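Local coordinates for uncharacterized protein (Bacteroides ovatus, PDB 3P02) that is of unknown function but combines an N-terminal E-set-like region with a C-terminal BT_3044-like region built largely of antiparallel strands, at residues Val187-Asp190 with Ser191-Phe194; Phe276-Tyr279 with Thr280-Pro283. One frame throughout, in Å; residues are numbered along the deposited sequence. Where two conformers were deposited one is given.

Contact 1. Residues Val187-Asp190 with Ser191-Phe194; sequences VVTD and SIVF
The hydroxyl of T189 and the carbonyl of I192 hold this short turn together. T189 OG1 accepts two backbone N-H groups. The nearer is N of I192, 3.0 Å from T189 OG1. N of S191 also gives its hydrogen to T189 OG1, at 3.2 Å and with the straighter bond, 158° at the hydrogen. The first torsion of T189 (chi1 68°) sets OG1 between its own N and carbonyl carbon, on the side where these two N-H groups arrive. I192 O is gripped twice in return. I192 O takes V188 N at 2.9 Å and T189 N at 3.1 Å. Both donors come from the same face of the I192 carbonyl plane, tilted out of it.

The apolar groups lie alongside. V188 CB packs on I192 CG2 at 3.8 Å. V188 CG2 meets the edge of the F194 ring near its plane, 3.5 Å from CD2, and the two side chains cross at about a right angle. CG2 is the branch of V188 set beside its backbone N and anti to its carbonyl carbon. At the outer end of the turn, D190 OD1 accepts a hydrogen from a water at 2.6 Å.

A second shell steadies these groups. T189 O takes a hydrogen bond from N155 ND2, and the F194 ring has K211 as a cation-pi partner. V188 also touches F213, and I192 touches Q215, both on strand 211-220.

V187 and V193 form a non-hydrogen-bonded antiparallel pair, with both side chains on one face of the sheet. The two N-H groups sharing one carbonyl give V188 and T189 the pattern of a classic beta bulge. T189 adds an ST turn, and together they close the beta hairpin between strands 182-187 and 192-196.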
loop_
_atom_site.group_PDB
_atom_site.type_symbol
_atom_site.label_atom_id
_atom_site.label_comp_id
_atom_site.label_asym_id
_atom_site.label_seq_id
_atom_site.Cartn_x
_atom_site.Cartn_y
_atom_site.Cartn_z
ATOM N N VAL A 187 -4.190 -2.138 5.729
ATOM C CA VAL A 187 -5.627 -1.909 5.768
ATOM C C VAL A 187 -6.488 -3.158 5.598
ATOM O O VAL A 187 -6.277 -3.931 4.667
ATOM C CB VAL A 187 -5.970 -0.858 4.653
ATOM C CG1 VAL A 187 -7.490 -0.675 4.500
ATOM C CG2 VAL A 187 -5.292 0.486 4.926
ATOM N N VAL A 188 -7.551 -3.278 6.434
ATOM C CA VAL A 188 -8.577 -4.304 6.274
ATOM C C VAL A 188 -9.893 -3.570 5.892
ATOM O O VAL A 188 -10.527 -3.896 4.886
ATOM C CB VAL A 188 -8.735 -5.190 7.540
ATOM C CG1 VAL A 188 -9.711 -6.338 7.282
ATOM C CG2 VAL A 188 -7.366 -5.748 8.001
ATOM N N THR A 189 -10.321 -2.613 6.743
ATOM C CA THR A 189 -11.524 -1.802 6.491
ATOM C C THR A 189 -11.175 -0.338 6.780
ATOM O O THR A 189 -9.989 -0.007 6.912
ATOM C CB THR A 189 -12.709 -2.284 7.367
ATOM O OG1 THR A 189 -12.413 -1.993 8.736
ATOM C CG2 THR A 189 -13.043 -3.767 7.200
ATOM N N ASP A 190 -12.183 0.527 6.958
ATOM C CA ASP A 190 -11.863 1.906 7.315
ATOM C C ASP A 190 -11.392 2.019 8.791
ATOM O O ASP A 190 -10.763 3.019 9.129
ATOM C CB ASP A 190 -13.056 2.851 7.062
ATOM C CG ASP A 190 -14.332 2.548 7.848
ATOM O OD1 ASP A 190 -14.447 1.437 8.394
ATOM O OD2 ASP A 190 -15.267 3.368 7.794
ATOM N N SER A 191 -11.681 1.011 9.655
ATOM C CA SER A 191 -11.330 1.092 11.082
ATOM C C SER A 191 -10.434 -0.059 11.558
ATOM O O SER A 191 -9.899 0.021 12.668
ATOM C CB SER A 191 -12.593 1.128 11.946
ATOM O OG SER A 191 -13.324 -0.089 11.917
ATOM N N ILE A 192 -10.290 -1.126 10.745
ATOM C CA ILE A 192 -9.483 -2.292 11.124
ATOM C C ILE A 192 -8.213 -2.298 10.270
ATOM O O ILE A 192 -8.271 -2.110 9.041
ATOM C CB ILE A 192 -10.262 -3.639 10.966
ATOM C CG1 ILE A 192 -11.548 -3.659 11.856
ATOM C CG2 ILE A 192 -9.340 -4.874 11.273
ATOM C CD1 ILE A 192 -12.477 -4.855 11.506
ATOM N N VAL A 193 -7.076 -2.483 10.945
ATOM C CA VAL A 193 -5.768 -2.603 10.320
ATOM C C VAL A 193 -5.091 -3.855 10.863
ATOM O O VAL A 193 -5.605 -4.496 11.770
ATOM C CB VAL A 193 -4.870 -1.341 10.603
ATOM C CG1 VAL A 193 -5.489 -0.043 10.056
ATOM C CG2 VAL A 193 -4.542 -1.211 12.091
ATOM N N PHE A 194 -3.920 -4.170 10.335
ATOM C CA PHE A 194 -3.089 -5.193 10.962
ATOM C C PHE A 194 -1.639 -4.812 10.804
ATOM O O PHE A 194 -1.278 -4.092 9.875
ATOM C CB PHE A 194 -3.314 -6.600 10.403
ATOM C CG PHE A 194 -2.964 -6.777 8.952
ATOM C CD1 PHE A 194 -1.660 -7.107 8.564
ATOM C CD2 PHE A 194 -3.941 -6.649 7.965
ATOM C CE1 PHE A 194 -1.349 -7.313 7.209
ATOM C CE2 PHE A 194 -3.620 -6.822 6.611
ATOM C CZ PHE A 194 -2.331 -7.163 6.244
HETATM O O HOH W 1 -15.728 0.140 10.303
#

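Contact 2. Residues Phe276-Tyr279 with Thr280-Pro283; sequences FVDY and TSVP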
loop_
_atom_site.group_PDB
_atom_site.type_symbol
_atom_site.label_atom_id
_atom_site.label_comp_id
_atom_site.label_asym_id
_atom_site.label_seq_id
_atom_site.Cartn_x
_atom_site.Cartn_y
_atom_site.Cartn_z
ATOM N N PHE A 276 3.172 -13.918 22.227
ATOM C CA PHE A 276 3.004 -14.661 20.984
ATOM C C PHE A 276 4.198 -15.547 20.835
ATOM O O PHE A 276 5.227 -15.324 21.479
ATOM C CB PHE A 276 2.820 -13.755 19.759
ATOM C CG PHE A 276 4.111 -13.148 19.291
ATOM C CD1 PHE A 276 4.634 -12.011 19.914
ATOM C CD2 PHE A 276 4.827 -13.725 18.233
ATOM C CE1 PHE A 276 5.865 -11.492 19.508
ATOM C CE2 PHE A 276 6.068 -13.220 17.852
ATOM C CZ PHE A 276 6.574 -12.099 18.478
ATOM N N VAL A 277 4.082 -16.535 19.951
ATOM C CA VAL A 277 5.161 -17.474 19.716
ATOM C C VAL A 277 5.692 -17.318 18.289
ATOM O O VAL A 277 4.887 -17.229 17.343
ATOM C CB VAL A 277 4.624 -18.915 19.968
ATOM C CG1 VAL A 277 5.648 -19.976 19.586
ATOM C CG2 VAL A 277 4.181 -19.095 21.420
ATOM N N ASP A 278 7.012 -17.336 18.137
ATOM C CA ASP A 278 7.662 -17.368 16.844
ATOM C C ASP A 278 7.991 -18.849 16.632
ATOM O O ASP A 278 8.901 -19.382 17.286
ATOM C CB ASP A 278 8.907 -16.483 16.819
ATOM C CG ASP A 278 9.684 -16.568 15.519
ATOM O OD1 ASP A 278 9.505 -17.580 14.762
ATOM O OD2 ASP A 278 10.479 -15.646 15.248
ATOM N N TYR A 279 7.213 -19.542 15.797
ATOM C CA TYR A 279 7.410 -20.979 15.602
ATOM C C TYR A 279 8.042 -21.277 14.232
ATOM O O TYR A 279 8.024 -22.425 13.788
ATOM C CB TYR A 279 6.045 -21.711 15.778
ATOM C CG TYR A 279 4.995 -21.303 14.759
ATOM C CD1 TYR A 279 4.229 -20.152 14.937
ATOM C CD2 TYR A 279 4.747 -22.087 13.629
ATOM C CE1 TYR A 279 3.295 -19.753 13.985
ATOM C CE2 TYR A 279 3.782 -21.724 12.697
ATOM C CZ TYR A 279 3.050 -20.559 12.883
ATOM O OH TYR A 279 2.107 -20.176 11.952
ATOM N N THR A 280 8.585 -20.235 13.534
ATOM C CA THR A 280 9.113 -20.463 12.184
ATOM C C THR A 280 10.537 -19.938 11.968
ATOM O O THR A 280 11.167 -20.397 11.013
ATOM C CB THR A 280 8.169 -19.828 11.125
ATOM O OG1 THR A 280 7.973 -18.447 11.444
ATOM C CG2 THR A 280 6.794 -20.519 11.061
ATOM N N SER A 281 11.041 -18.990 12.791
ATOM C CA SER A 281 12.409 -18.442 12.582
ATOM C C SER A 281 13.507 -19.452 12.820
ATOM O O SER A 281 14.527 -19.435 12.112
ATOM C CB SER A 281 12.688 -17.283 13.537
ATOM O OG SER A 281 11.931 -16.151 13.174
ATOM N N VAL A 282 13.363 -20.230 13.909
ATOM C CA VAL A 282 14.406 -21.138 14.337
ATOM C C VAL A 282 14.008 -22.539 13.952
ATOM O O VAL A 282 12.964 -23.022 14.396
ATOM C CB VAL A 282 14.737 -21.040 15.860
ATOM C CG1 VAL A 282 15.850 -22.013 16.254
ATOM C CG2 VAL A 282 15.107 -19.616 16.266
ATOM N N PRO A 283 14.856 -23.231 13.164
ATOM C CA PRO A 283 14.526 -24.610 12.783
ATOM C C PRO A 283 14.118 -25.473 13.965
ATOM O O PRO A 283 14.828 -25.541 14.981
ATOM C CB PRO A 283 15.837 -25.129 12.179
ATOM C CG PRO A 283 16.490 -23.907 11.620
ATOM C CD PRO A 283 16.131 -22.785 12.546
HETATM O O HOH W 2 11.170 -20.450 15.723
HETATM O O HOH W 3 10.605 -23.611 12.913
#
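D278 OD1 is gripped by two backbone N-H groups of the turn that follows it. N of S281 lies 2.9 Å from D278 OD1, on the syn side and 17° out of the carboxylate plane. N of T280 meets the same D278 OD1 at 3.1 Å, nearly end-on to its C-O bond. S281 OG donates to D278 OD2 at 2.6 Å, through the syn lone pair. CG of D278 stands anti to its backbone N (chi1 176°), beside the carbonyl carbon, and this swings the carboxylate forward over the turn. The bond to T280 N makes this an Asx turn.

R200 makes a salt bridge to D278 OD2, so the buried carboxylate is probably kept ionised. With an alanine here, the N-H groups of T280 and S281 and the hydroxyl of S281 would probably lose this acceptor, R200 would lose this partner for its charge, and the turn would be freer to change shape.

T280 CG2 sits over one face of the Y279 ring, offset toward its rim, in a CH-pi contact 3.9 Å from the centroid. Their polar ends bind other parts of the chain: Y279 OH to N236, and T280 OG1 to D206 and Y210. One water accepts from V282 N and bridges it to D278 O. A second donates to both Y279 O and V282 O.

The turn carries the chain out of strand 262-278 into the loop before strand 287-302. D278 still pairs through its backbone with I287, and its side chain touches Y289 on that neighbouring strand.

Contacts 1 and 2 both belong to the same large antiparallel sheet, with centres about 26 Å apart. Contact 1 is the nearer to the middle of the chain. Both lie where consecutive antiparallel strands are joined, contact 1 by a tight turn and contact 2 at the start of a longer loop. Both are partly buried. In contact 1, V187, V193 and F194 are buried and no residue is exposed. In contact 2, D278 is buried but S281 is exposed. Each has a side-chain oxygen collecting two backbone N-H groups. In contact 1 that oxygen is a neutral hydroxyl, backed by apolar packing. In contact 2 it is a carboxylate paired with an arginine.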